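PDB 5TJJ: transcriptional regulator, IclR family from Alicyclobacillus acidocaldarius subsp. acidocaldarius, which probably binds DNA as a transcription factor of the IclR family, pairing a helix-turn-helix domain with a GAF-like C-terminal domain. Local coordinates for residues A145-W159 / Y181-V195. Residues are numbered along the deposited sequence; the frame is centred on the assembly and turned at random.
Sequences AFGRCFLAYDDESTW and YVRLLQEVREKGYAV
W159 packs its indole on L185: L185 CD1 sits over the five-membered ring, a CH-pi contact 3.8 Å from its centroid and 10° off the normal, while E156 CG lies against the opposite face. The indole fits as a knob among V182, L185, Q186 and R189, with Q186 CG at its edge. The other branch of L185, CD2, packs on L151 CB at 3.7 Å, and A152 CB meets V188 CG1 at the same distance. Y153 lies across R189, its OH 3.6 Å from G192 CA.

Among the polar contacts, W159 NE1 donates to L151 O (2.9 Å), which D154 N reaches from the other face of the carbonyl plane. With an alanine at W159, L185 CD1 and V182 CG1 would probably face a gap and L151 O would lose its indole donor. Buried R148 runs CG past Y181 OH and CD past L184 CB; a bend at chi3 (-86°) then turns the guanidinium to V195 O, NH2 donating at 3.0 Å, while NH1 forms a salt bridge with E199. At the rim, E156 OE1 stands over the R189 guanidinium face, a long salt bridge of charges alone.

The axes of helices 145-151 and 181-191 cross at -72°, 9.1 Å apart, within the GAF-like domain. At the start of helix 145-151, A145 CB meets A194 CB of edge strand 194-197; F146 and F150 point away from segment 181-195 onto strands 115-122 and 218-227.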
ATOM      1  N   ALA A 145     -21.842 -22.265  -1.210  1.00 40.80           N
ATOM      2  CA  ALA A 145     -21.492 -21.390  -0.087  1.00 39.52           C
ATOM      3  C   ALA A 145     -20.855 -20.067  -0.503  1.00 39.45           C
ATOM      4  O   ALA A 145     -21.229 -18.988   0.011  1.00 37.82           O
ATOM      5  CB  ALA A 145     -20.588 -22.117   0.901  1.00 38.97           C
ATOM      6  N   PHE A 146     -19.908 -20.148  -1.432  1.00 39.94           N
ATOM      7  CA  PHE A 146     -19.191 -18.955  -1.863  1.00 42.25           C
ATOM      8  C   PHE A 146     -20.048 -17.976  -2.670  1.00 42.76           C
ATOM      9  O   PHE A 146     -19.823 -16.762  -2.574  1.00 43.54           O
ATOM     10  CB  PHE A 146     -17.864 -19.265  -2.575  1.00 44.18           C
ATOM     11  CG  PHE A 146     -17.989 -20.126  -3.774  1.00 46.34           C
ATOM     12  CD1 PHE A 146     -18.421 -19.601  -4.982  1.00 49.23           C
ATOM     13  CD2 PHE A 146     -17.646 -21.474  -3.711  1.00 49.86           C
ATOM     14  CE1 PHE A 146     -18.531 -20.410  -6.106  1.00 50.19           C
ATOM     15  CE2 PHE A 146     -17.748 -22.281  -4.832  1.00 51.46           C
ATOM     16  CZ  PHE A 146     -18.179 -21.744  -6.032  1.00 50.28           C
ATOM     17  N   GLY A 147     -20.995 -18.496  -3.457  1.00 41.80           N
ATOM     18  CA  GLY A 147     -21.966 -17.676  -4.149  1.00 42.23           C
ATOM     19  C   GLY A 147     -22.789 -16.828  -3.179  1.00 43.03           C
ATOM     20  O   GLY A 147     -22.836 -15.598  -3.277  1.00 42.83           O
ATOM     21  N   ARG A 148     -23.400 -17.496  -2.210  1.00 43.30           N
ATOM     22  CA  ARG A 148     -24.154 -16.822  -1.162  1.00 43.61           C
ATOM     23  C   ARG A 148     -23.371 -15.754  -0.372  1.00 43.03           C
ATOM     24  O   ARG A 148     -23.978 -14.803   0.143  1.00 44.11           O
ATOM     25  CB  ARG A 148     -24.672 -17.858  -0.165  1.00 44.67           C
ATOM     26  CG  ARG A 148     -25.747 -18.761  -0.719  1.00 44.56           C
ATOM     27  CD  ARG A 148     -26.567 -19.381   0.398  1.00 46.14           C
ATOM     28  NE  ARG A 148     -25.947 -20.591   0.909  1.00 46.45           N
ATOM     29  CZ  ARG A 148     -25.930 -21.757   0.280  1.00 46.59           C
ATOM     30  NH1 ARG A 148     -26.522 -21.914  -0.906  1.00 47.37           N
ATOM     31  NH2 ARG A 148     -25.326 -22.778   0.858  1.00 48.04           N
ATOM     32  N   CYS A 149     -22.055 -15.923  -0.231  1.00 40.66           N
ATOM     33  CA  CYS A 149     -21.270 -14.894   0.430  1.00 41.40           C
ATOM     34  C   CYS A 149     -21.133 -13.624  -0.376  1.00 41.71           C
ATOM     35  O   CYS A 149     -21.010 -12.577   0.222  1.00 44.19           O
ATOM     36  CB  CYS A 149     -19.883 -15.369   0.817  1.00 41.93           C
ATOM     37  SG  CYS A 149     -19.885 -16.498   2.200  1.00 41.35           S
ATOM     38  N   PHE A 150     -21.128 -13.709  -1.710  1.00 41.10           N
ATOM     39  CA  PHE A 150     -21.132 -12.502  -2.562  1.00 40.68           C
ATOM     40  C   PHE A 150     -22.533 -11.888  -2.539  1.00 41.69           C
ATOM     41  O   PHE A 150     -22.693 -10.716  -2.180  1.00 45.26           O
ATOM     42  CB  PHE A 150     -20.722 -12.806  -4.007  1.00 39.86           C
ATOM     43  CG  PHE A 150     -19.272 -13.206  -4.195  1.00 38.94           C
ATOM     44  CD1 PHE A 150     -18.267 -12.269  -4.167  1.00 39.18           C
ATOM     45  CD2 PHE A 150     -18.928 -14.525  -4.483  1.00 39.96           C
ATOM     46  CE1 PHE A 150     -16.933 -12.624  -4.380  1.00 39.69           C
ATOM     47  CE2 PHE A 150     -17.594 -14.893  -4.704  1.00 40.47           C
ATOM     48  CZ  PHE A 150     -16.596 -13.942  -4.644  1.00 39.95           C
ATOM     49  N   LEU A 151     -23.539 -12.695  -2.864  1.00 41.47           N
ATOM     50  CA  LEU A 151     -24.910 -12.208  -3.023  1.00 42.00           C
ATOM     51  C   LEU A 151     -25.556 -11.611  -1.784  1.00 41.29           C
ATOM     52  O   LEU A 151     -26.221 -10.596  -1.868  1.00 40.50           O
ATOM     53  CB  LEU A 151     -25.826 -13.308  -3.515  1.00 43.80           C
ATOM     54  CG  LEU A 151     -26.048 -13.449  -5.009  1.00 45.67           C
ATOM     55  CD1 LEU A 151     -27.125 -14.505  -5.221  1.00 47.01           C
ATOM     56  CD2 LEU A 151     -26.499 -12.137  -5.621  1.00 47.73           C
ATOM     57  N   ALA A 152     -25.351 -12.233  -0.635  1.00 40.38           N
ATOM     58  CA  ALA A 152     -25.990 -11.790   0.580  1.00 40.22           C
ATOM     59  C   ALA A 152     -25.694 -10.320   0.909  1.00 40.78           C
ATOM     60  O   ALA A 152     -26.477  -9.649   1.636  1.00 42.75           O
ATOM     61  CB  ALA A 152     -25.570 -12.688   1.732  1.00 40.30           C
ATOM     62  N   TYR A 153     -24.566  -9.825   0.404  1.00 40.46           N
ATOM     63  CA  TYR A 153     -24.143  -8.449   0.664  1.00 41.61           C
ATOM     64  C   TYR A 153     -24.399  -7.461  -0.475  1.00 43.69           C
ATOM     65  O   TYR A 153     -24.018  -6.309  -0.365  1.00 48.34           O
ATOM     66  CB  TYR A 153     -22.686  -8.439   1.109  1.00 40.92           C
ATOM     67  CG  TYR A 153     -22.480  -9.184   2.401  1.00 39.69           C
ATOM     68  CD1 TYR A 153     -22.770  -8.591   3.620  1.00 39.83           C
ATOM     69  CD2 TYR A 153     -22.031 -10.515   2.404  1.00 39.09           C
ATOM     70  CE1 TYR A 153     -22.603  -9.290   4.810  1.00 40.16           C
ATOM     71  CE2 TYR A 153     -21.886 -11.236   3.593  1.00 38.19           C
ATOM     72  CZ  TYR A 153     -22.162 -10.609   4.788  1.00 39.23           C
ATOM     73  OH  TYR A 153     -21.988 -11.268   5.970  1.00 41.04           O
ATOM     74  N   ASP A 154     -25.076  -7.879  -1.549  1.00 44.87           N
ATOM     75  CA  ASP A 154     -25.672  -6.946  -2.493  1.00 44.35           C
ATOM     76  C   ASP A 154     -27.030  -6.447  -2.006  1.00 44.88           C
ATOM     77  O   ASP A 154     -27.651  -7.037  -1.117  1.00 43.73           O
ATOM     78  CB  ASP A 154     -25.859  -7.617  -3.854  1.00 47.06           C
ATOM     79  CG  ASP A 154     -24.547  -7.946  -4.543  1.00 48.50           C
ATOM     80  OD1 ASP A 154     -23.533  -7.276  -4.288  1.00 51.32           O
ATOM     81  OD2 ASP A 154     -24.524  -8.890  -5.350  1.00 50.48           O
ATOM     82  N   ASP A 155     -27.502  -5.367  -2.631  1.00 45.23           N
ATOM     83  CA  ASP A 155     -28.876  -4.896  -2.467  1.00 46.21           C
ATOM     84  C   ASP A 155     -29.841  -6.055  -2.732  1.00 44.95           C
ATOM     85  O   ASP A 155     -29.565  -6.937  -3.548  1.00 43.29           O
ATOM     86  CB  ASP A 155     -29.182  -3.722  -3.432  1.00 47.88           C
ATOM     87  CG  ASP A 155     -30.504  -2.996  -3.093  1.00 51.06           C
ATOM     88  OD1 ASP A 155     -30.585  -2.333  -2.032  1.00 54.40           O
ATOM     89  OD2 ASP A 155     -31.473  -3.079  -3.882  1.00 51.60           O
ATOM     90  N   GLU A 156     -30.962  -6.045  -2.025  1.00 46.18           N
ATOM     91  CA  GLU A 156     -32.019  -7.022  -2.232  1.00 47.54           C
ATOM     92  C   GLU A 156     -32.553  -7.023  -3.649  1.00 46.16           C
ATOM     93  O   GLU A 156     -33.024  -8.075  -4.093  1.00 45.58           O
ATOM     94  CB  GLU A 156     -33.180  -6.826  -1.251  1.00 51.80           C
ATOM     95  CG  GLU A 156     -32.954  -7.551   0.080  1.00 56.65           C
ATOM     96  CD  GLU A 156     -33.445  -6.786   1.298  1.00 60.10           C
ATOM     97  OE1 GLU A 156     -32.640  -6.630   2.244  1.00 62.55           O
ATOM     98  OE2 GLU A 156     -34.621  -6.341   1.300  1.00 63.84           O
ATOM     99  N   SER A 157     -32.476  -5.889  -4.360  1.00 43.81           N
ATOM    100  CA  SER A 157     -32.903  -5.839  -5.789  1.00 43.62           C
ATOM    101  C   SER A 157     -32.103  -6.820  -6.667  1.00 42.04           C
ATOM    102  O   SER A 157     -32.647  -7.388  -7.576  1.00 42.28           O
ATOM    103  CB  SER A 157     -32.877  -4.409  -6.365  1.00 43.59           C
ATOM    104  OG  SER A 157     -31.569  -3.888  -6.319  1.00 44.73           O
ATOM    105  N   THR A 158     -30.830  -7.036  -6.353  1.00 40.92           N
ATOM    106  CA  THR A 158     -30.020  -8.039  -7.026  1.00 39.79           C
ATOM    107  C   THR A 158     -30.495  -9.454  -6.670  1.00 39.58           C
ATOM    108  O   THR A 158     -30.543 -10.329  -7.536  1.00 38.71           O
ATOM    109  CB  THR A 158     -28.537  -7.875  -6.634  1.00 39.63           C
ATOM    110  OG1 THR A 158     -28.116  -6.536  -6.923  1.00 40.06           O
ATOM    111  CG2 THR A 158     -27.636  -8.868  -7.399  1.00 39.81           C
ATOM    112  N   TRP A 159     -30.852  -9.681  -5.406  1.00 38.60           N
ATOM    113  CA  TRP A 159     -31.335 -10.997  -5.018  1.00 39.23           C
ATOM    114  C   TRP A 159     -32.536 -11.340  -5.881  1.00 39.91           C
ATOM    115  O   TRP A 159     -32.624 -12.433  -6.418  1.00 41.21           O
ATOM    116  CB  TRP A 159     -31.828 -11.090  -3.566  1.00 38.87           C
ATOM    117  CG  TRP A 159     -30.918 -10.791  -2.514  1.00 37.72           C
ATOM    118  CD1 TRP A 159     -29.592 -10.497  -2.615  1.00 36.81           C
ATOM    119  CD2 TRP A 159     -31.231 -10.799  -1.120  1.00 38.42           C
ATOM    120  NE1 TRP A 159     -29.049 -10.299  -1.362  1.00 36.46           N
ATOM    121  CE2 TRP A 159     -30.030 -10.488  -0.420  1.00 38.08           C
ATOM    122  CE3 TRP A 159     -32.405 -11.024  -0.391  1.00 39.22           C
ATOM    123  CZ2 TRP A 159     -29.969 -10.414   0.976  1.00 38.40           C
ATOM    124  CZ3 TRP A 159     -32.359 -10.923   0.995  1.00 40.55           C
ATOM    125  CH2 TRP A 159     -31.136 -10.634   1.670  1.00 39.94           C
ATOM    126  N   TYR A 181     -33.925 -19.825  -0.519  1.00 53.24           N
ATOM    127  CA  TYR A 181     -32.694 -19.155  -0.888  1.00 50.62           C
ATOM    128  C   TYR A 181     -32.595 -17.772  -0.227  1.00 48.57           C
ATOM    129  O   TYR A 181     -31.542 -17.419   0.335  1.00 46.61           O
ATOM    130  CB  TYR A 181     -32.527 -19.064  -2.417  1.00 50.35           C
ATOM    131  CG  TYR A 181     -31.080 -18.840  -2.806  1.00 48.50           C
ATOM    132  CD1 TYR A 181     -30.563 -17.551  -2.900  1.00 47.86           C
ATOM    133  CD2 TYR A 181     -30.218 -19.914  -3.041  1.00 48.10           C
ATOM    134  CE1 TYR A 181     -29.231 -17.331  -3.215  1.00 47.49           C
ATOM    135  CE2 TYR A 181     -28.889 -19.707  -3.377  1.00 47.46           C
ATOM    136  CZ  TYR A 181     -28.390 -18.405  -3.458  1.00 46.82           C
ATOM    137  OH  TYR A 181     -27.062 -18.136  -3.777  1.00 45.16           O
ATOM    138  N   VAL A 182     -33.694 -17.022  -0.253  1.00 48.28           N
ATOM    139  CA  VAL A 182     -33.769 -15.736   0.448  1.00 48.40           C
ATOM    140  C   VAL A 182     -33.477 -15.902   1.939  1.00 49.35           C
ATOM    141  O   VAL A 182     -32.714 -15.125   2.498  1.00 48.50           O
ATOM    142  CB  VAL A 182     -35.124 -15.010   0.220  1.00 49.02           C
ATOM    143  CG1 VAL A 182     -35.284 -13.806   1.137  1.00 48.99           C
ATOM    144  CG2 VAL A 182     -35.239 -14.558  -1.221  1.00 47.96           C
ATOM    145  N   ARG A 183     -34.056 -16.918   2.566  1.00 52.20           N
ATOM    146  CA  ARG A 183     -33.771 -17.204   3.976  1.00 55.61           C
ATOM    147  C   ARG A 183     -32.277 -17.526   4.200  1.00 51.87           C
ATOM    148  O   ARG A 183     -31.675 -17.053   5.168  1.00 50.30           O
ATOM    149  CB  ARG A 183     -34.664 -18.346   4.507  1.00 61.57           C
ATOM    150  CG  ARG A 183     -34.769 -18.389   6.029  1.00 67.09           C
ATOM    151  CD  ARG A 183     -35.552 -19.607   6.523  1.00 73.47           C
ATOM    152  NE  ARG A 183     -34.865 -20.857   6.164  1.00 75.76           N
ATOM    153  CZ  ARG A 183     -33.791 -21.369   6.782  1.00 77.81           C
ATOM    154  NH1 ARG A 183     -33.236 -20.756   7.836  1.00 79.03           N
ATOM    155  NH2 ARG A 183     -33.263 -22.511   6.340  1.00 78.11           N
ATOM    156  N   LEU A 184     -31.697 -18.323   3.303  1.00 49.20           N
ATOM    157  CA  LEU A 184     -30.259 -18.586   3.320  1.00 47.33           C
ATOM    158  C   LEU A 184     -29.387 -17.328   3.106  1.00 43.70           C
ATOM    159  O   LEU A 184     -28.348 -17.188   3.759  1.00 40.95           O
ATOM    160  CB  LEU A 184     -29.889 -19.675   2.301  1.00 47.84           C
ATOM    161  CG  LEU A 184     -30.352 -21.079   2.692  1.00 50.38           C
ATOM    162  CD1 LEU A 184     -29.913 -22.083   1.654  1.00 49.80           C
ATOM    163  CD2 LEU A 184     -29.826 -21.459   4.068  1.00 51.16           C
ATOM    164  N   LEU A 185     -29.807 -16.418   2.232  1.00 41.77           N
ATOM    165  CA  LEU A 185     -29.063 -15.164   2.080  1.00 40.93           C
ATOM    166  C   LEU A 185     -29.186 -14.300   3.336  1.00 42.66           C
ATOM    167  O   LEU A 185     -28.186 -13.754   3.820  1.00 41.76           O
ATOM    168  CB  LEU A 185     -29.492 -14.383   0.849  1.00 39.42           C
ATOM    169  CG  LEU A 185     -29.157 -15.013  -0.502  1.00 38.51           C
ATOM    170  CD1 LEU A 185     -29.947 -14.337  -1.618  1.00 37.84           C
ATOM    171  CD2 LEU A 185     -27.666 -14.950  -0.779  1.00 37.44           C
ATOM    172  N   GLN A 186     -30.395 -14.197   3.876  1.00 45.20           N
ATOM    173  CA  GLN A 186     -30.593 -13.439   5.109  1.00 47.82           C
ATOM    174  C   GLN A 186     -29.687 -13.962   6.206  1.00 48.96           C
ATOM    175  O   GLN A 186     -29.007 -13.152   6.855  1.00 49.24           O
ATOM    176  CB  GLN A 186     -32.064 -13.416   5.562  1.00 49.91           C
ATOM    177  CG  GLN A 186     -32.830 -12.240   4.991  1.00 51.20           C
ATOM    178  CD  GLN A 186     -34.339 -12.459   4.836  1.00 54.86           C
ATOM    179  OE1 GLN A 186     -34.889 -13.517   5.161  1.00 57.55           O
ATOM    180  NE2 GLN A 186     -35.012 -11.445   4.307  1.00 55.19           N
ATOM    181  N   GLU A 187     -29.639 -15.286   6.393  1.00 49.77           N
ATOM    182  CA  GLU A 187     -28.868 -15.831   7.508  1.00 52.70           C
ATOM    183  C   GLU A 187     -27.368 -15.670   7.274  1.00 50.41           C
ATOM    184  O   GLU A 187     -26.641 -15.411   8.237  1.00 51.67           O
ATOM    185  CB  GLU A 187     -29.278 -17.270   7.918  1.00 56.38           C
ATOM    186  CG  GLU A 187     -28.503 -18.416   7.281  1.00 58.23           C
ATOM    187  CD  GLU A 187     -28.786 -19.791   7.901  1.00 62.48           C
ATOM    188  OE1 GLU A 187     -29.361 -19.860   9.007  1.00 66.16           O
ATOM    189  OE2 GLU A 187     -28.402 -20.826   7.281  1.00 63.66           O
ATOM    190  N   VAL A 188     -26.906 -15.777   6.024  1.00 46.70           N
ATOM    191  CA  VAL A 188     -25.511 -15.477   5.717  1.00 42.79           C
ATOM    192  C   VAL A 188     -25.182 -14.027   6.098  1.00 43.43           C
ATOM    193  O   VAL A 188     -24.137 -13.764   6.653  1.00 42.05           O
ATOM    194  CB  VAL A 188     -25.161 -15.728   4.236  1.00 41.11           C
ATOM    195  CG1 VAL A 188     -23.785 -15.169   3.874  1.00 40.05           C
ATOM    196  CG2 VAL A 188     -25.172 -17.201   3.902  1.00 40.63           C
ATOM    197  N   ARG A 189     -26.057 -13.093   5.786  1.00 46.41           N
ATOM    198  CA  ARG A 189     -25.860 -11.714   6.198  1.00 49.86           C
ATOM    199  C   ARG A 189     -25.912 -11.553   7.748  1.00 51.83           C
ATOM    200  O   ARG A 189     -25.109 -10.828   8.311  1.00 51.29           O
ATOM    201  CB  ARG A 189     -26.882 -10.817   5.493  1.00 53.75           C
ATOM    202  CG  ARG A 189     -26.629  -9.327   5.625  1.00 56.67           C
ATOM    203  CD  ARG A 189     -27.512  -8.516   4.678  1.00 61.69           C
ATOM    204  NE  ARG A 189     -28.923  -8.951   4.659  1.00 66.48           N
ATOM    205  CZ  ARG A 189     -29.969  -8.339   5.241  1.00 72.01           C
ATOM    206  NH1 ARG A 189     -29.812  -7.196   5.921  1.00 75.49           N
ATOM    207  NH2 ARG A 189     -31.193  -8.871   5.135  1.00 73.88           N
ATOM    208  N   GLU A 190     -26.839 -12.226   8.426  1.00 54.91           N
ATOM    209  CA  GLU A 190     -26.893 -12.208   9.898  1.00 57.53           C
ATOM    210  C   GLU A 190     -25.571 -12.809  10.446  1.00 55.23           C
ATOM    211  O   GLU A 190     -24.887 -12.162  11.229  1.00 55.73           O
ATOM    212  CB  GLU A 190     -28.175 -12.932  10.440  1.00 62.69           C
ATOM    213  CG  GLU A 190     -29.506 -12.130  10.353  1.00 68.05           C
ATOM    214  CD  GLU A 190     -30.835 -12.961  10.465  1.00 73.88           C
ATOM    215  OE1 GLU A 190     -30.916 -14.146  10.019  1.00 72.54           O
ATOM    216  OE2 GLU A 190     -31.856 -12.405  10.981  1.00 77.54           O
ATOM    217  N   LYS A 191     -25.161 -13.988   9.956  1.00 52.61           N
ATOM    218  CA  LYS A 191     -24.039 -14.792  10.562  1.00 49.61           C
ATOM    219  C   LYS A 191     -22.607 -14.600  10.052  1.00 44.75           C
ATOM    220  O   LYS A 191     -21.668 -14.995  10.720  1.00 45.93           O
ATOM    221  CB  LYS A 191     -24.341 -16.294  10.481  1.00 49.35           C
ATOM    222  CG  LYS A 191     -25.418 -16.764  11.436  1.00 53.66           C
ATOM    223  CD  LYS A 191     -25.815 -18.205  11.101  1.00 54.21           C
ATOM    224  CE  LYS A 191     -26.859 -18.749  12.066  1.00 58.59           C
ATOM    225  NZ  LYS A 191     -27.438 -20.036  11.591  1.00 59.73           N
ATOM    226  N   GLY A 192     -22.418 -14.053   8.873  1.00 41.68           N
ATOM    227  CA  GLY A 192     -21.071 -13.811   8.362  1.00 38.79           C
ATOM    228  C   GLY A 192     -20.351 -14.992   7.703  1.00 36.70           C
ATOM    229  O   GLY A 192     -19.145 -14.896   7.465  1.00 35.35           O
ATOM    230  N   TYR A 193     -21.061 -16.094   7.420  1.00 35.65           N
ATOM    231  CA  TYR A 193     -20.478 -17.240   6.714  1.00 33.94           C
ATOM    232  C   TYR A 193     -21.563 -18.047   6.062  1.00 33.77           C
ATOM    233  O   TYR A 193     -22.711 -17.794   6.329  1.00 34.33           O
ATOM    234  CB  TYR A 193     -19.667 -18.119   7.673  1.00 34.77           C
ATOM    235  CG  TYR A 193     -20.472 -18.882   8.718  1.00 36.72           C
ATOM    236  CD1 TYR A 193     -20.720 -18.348   9.975  1.00 38.21           C
ATOM    237  CD2 TYR A 193     -20.969 -20.152   8.434  1.00 37.35           C
ATOM    238  CE1 TYR A 193     -21.467 -19.060  10.916  1.00 40.75           C
ATOM    239  CE2 TYR A 193     -21.704 -20.858   9.351  1.00 39.14           C
ATOM    240  CZ  TYR A 193     -21.954 -20.312  10.583  1.00 41.24           C
ATOM    241  OH  TYR A 193     -22.668 -21.057  11.470  1.00 44.78           O
ATOM    242  N   ALA A 194     -21.204 -18.982   5.181  1.00 33.31           N
ATOM    243  CA  ALA A 194     -22.184 -19.912   4.541  1.00 34.33           C
ATOM    244  C   ALA A 194     -21.651 -21.314   4.515  1.00 34.12           C
ATOM    245  O   ALA A 194     -20.453 -21.505   4.582  1.00 34.67           O
ATOM    246  CB  ALA A 194     -22.525 -19.485   3.118  1.00 34.51           C
ATOM    247  N   VAL A 195     -22.542 -22.294   4.439  1.00 35.72           N
ATOM    248  CA  VAL A 195     -22.163 -23.694   4.360  1.00 36.69           C
ATOM    249  C   VAL A 195     -23.049 -24.338   3.315  1.00 38.07           C
ATOM    250  O   VAL A 195     -24.233 -24.100   3.299  1.00 39.62           O
ATOM    251  CB  VAL A 195     -22.331 -24.423   5.709  1.00 39.10           C
ATOM    252  CG1 VAL A 195     -21.936 -25.898   5.609  1.00 39.87           C
ATOM    253  CG2 VAL A 195     -21.504 -23.740   6.790  1.00 39.89           C
TER